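Local atomic coordinates of putative antitoxin HigA3 (Mycobacterium tuberculosis H37Rv, PDB entry 6LTZ), a protein that probably serves as the antitoxin of a type II toxin-antitoxin pair, binding DNA as a dimer through a helix-turn-helix domain. Residues A54-L59 with A88-H93. Sequence-based numbering, arbitrary orientation.
Sequences ADVAAL and AALGGH
The methyl of A89 faces residues 54-59 between V56 and L59, its CB 3.7 Å from L59 CB and 4.1 Å from V56 CG1. The small side chain lets the C-terminal end of helix 80-89 come close to helix 53-60, with CA of L59 and CA of A89 5.7 Å apart. V56 uses both branches: its chi1 of 177° sets CG1 opposite the backbone N, and that methyl is the one that reaches A89, while CG2 meets L90 CD2 at 3.8 Å. The side chain of L90 leaves its CA away from helix 53-60, yet its CD2 branch comes back to V56 CG2, the two side chains meeting at a slant. L90 and V56 also touch R45 of helix 41-47.

Against the backbone, L59 CD1 lies in van der Waals contact with A89 O (3.5 Å), the carbonyl oxygen of the last helical residue. No hydrogen bond joins the two segments.

Helix 80-89 ends in a Schellman motif, G91 adopting positive phi (91°); G91 N also bonds A88 O at 2.9 Å. Beyond the turn, H93 enters strand 93-100, which pairs antiparallel with a strand of the second subunit; L90 packs on F100 of that subunit. The contact thus joins the first helix of the predicted helix-turn-helix motif to the last helix of a Cro/C1-type helical domain, just where the chain passes into the intersubunit sheet.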
loop_
_atom_site.group_PDB
_atom_site.type_symbol
_atom_site.label_atom_id
_atom_site.label_comp_id
_atom_site.label_asym_id
_atom_site.label_seq_id
_atom_site.Cartn_x
_atom_site.Cartn_y
_atom_site.Cartn_z
ATOM N N ALA A 54 6.413 21.095 -4.107
ATOM C CA ALA A 54 7.842 21.134 -4.390
ATOM C C ALA A 54 8.667 20.736 -3.164
ATOM O O ALA A 54 9.759 20.194 -3.302
ATOM C CB ALA A 54 8.252 22.516 -4.880
ATOM N N ASP A 55 8.157 21.017 -1.968
ATOM C CA ASP A 55 8.845 20.591 -0.748
ATOM C C ASP A 55 8.896 19.068 -0.681
ATOM O O ASP A 55 9.956 18.483 -0.449
ATOM C CB ASP A 55 8.154 21.150 0.497
ATOM C CG ASP A 55 8.165 22.667 0.540
ATOM O OD1 ASP A 55 9.162 23.276 0.086
ATOM O OD2 ASP A 55 7.170 23.249 1.020
ATOM N N VAL A 56 7.745 18.437 -0.900
ATOM C CA VAL A 56 7.644 16.977 -0.890
ATOM C C VAL A 56 8.472 16.343 -2.004
ATOM O O VAL A 56 9.152 15.338 -1.783
ATOM C CB VAL A 56 6.181 16.512 -1.019
ATOM C CG1 VAL A 56 6.105 14.984 -1.077
ATOM C CG2 VAL A 56 5.362 17.035 0.149
ATOM N N ALA A 57 8.426 16.932 -3.197
ATOM C CA ALA A 57 9.201 16.412 -4.320
ATOM C C ALA A 57 10.692 16.401 -3.996
ATOM O O ALA A 57 11.398 15.442 -4.314
ATOM C CB ALA A 57 8.934 17.231 -5.588
ATOM N N ALA A 58 11.167 17.469 -3.362
ATOM C CA ALA A 58 12.574 17.564 -2.990
ATOM C C ALA A 58 12.932 16.513 -1.943
ATOM O O ALA A 58 13.990 15.893 -2.010
ATOM C CB ALA A 58 12.899 18.953 -2.474
ATOM N N LEU A 59 12.040 16.318 -0.980
ATOM C CA LEU A 59 12.271 15.350 0.084
ATOM C C LEU A 59 12.315 13.926 -0.457
ATOM O O LEU A 59 13.123 13.114 -0.006
ATOM C CB LEU A 59 11.193 15.488 1.164
ATOM C CG LEU A 59 11.387 16.732 2.033
ATOM C CD1 LEU A 59 10.115 17.103 2.781
ATOM C CD2 LEU A 59 12.529 16.496 3.011
ATOM N N ALA A 88 6.460 9.310 4.250
ATOM C CA ALA A 88 7.675 9.568 5.020
ATOM C C ALA A 88 8.139 11.018 4.870
ATOM O O ALA A 88 8.626 11.629 5.824
ATOM C CB ALA A 88 8.781 8.619 4.603
ATOM N N ALA A 89 7.983 11.572 3.675
ATOM C CA ALA A 89 8.397 12.949 3.427
ATOM C C ALA A 89 7.512 13.929 4.194
ATOM O O ALA A 89 7.950 15.018 4.565
ATOM C CB ALA A 89 8.371 13.251 1.921
ATOM N N LEU A 90 6.267 13.533 4.442
ATOM C CA LEU A 90 5.352 14.337 5.243
ATOM C C LEU A 90 5.640 14.204 6.743
ATOM O O LEU A 90 5.008 14.858 7.561
ATOM C CB LEU A 90 3.901 13.943 4.957
ATOM C CG LEU A 90 3.402 14.249 3.544
ATOM C CD1 LEU A 90 1.953 13.814 3.379
ATOM C CD2 LEU A 90 3.563 15.732 3.243
ATOM N N GLY A 91 6.598 13.354 7.093
ATOM C CA GLY A 91 6.968 13.155 8.487
ATOM C C GLY A 91 6.200 12.029 9.156
ATOM O O GLY A 91 6.274 11.844 10.374
ATOM N N GLY A 92 5.457 11.265 8.364
ATOM C CA GLY A 92 4.651 10.190 8.915
ATOM C C GLY A 92 5.180 8.797 8.652
ATOM O O GLY A 92 6.252 8.627 8.081
ATOM N N HIS A 93 4.416 7.797 9.083
ATOM C CA HIS A 93 4.795 6.397 8.913
ATOM C C HIS A 93 3.640 5.616 8.296
ATOM O O HIS A 93 2.555 5.530 8.871
ATOM C CB HIS A 93 5.198 5.776 10.254
ATOM C CG HIS A 93 5.556 4.326 10.170
ATOM N ND1 HIS A 93 6.619 3.861 9.426
ATOM C CD2 HIS A 93 4.992 3.235 10.742
ATOM C CE1 HIS A 93 6.694 2.546 9.542
ATOM N NE2 HIS A 93 5.719 2.142 10.337
#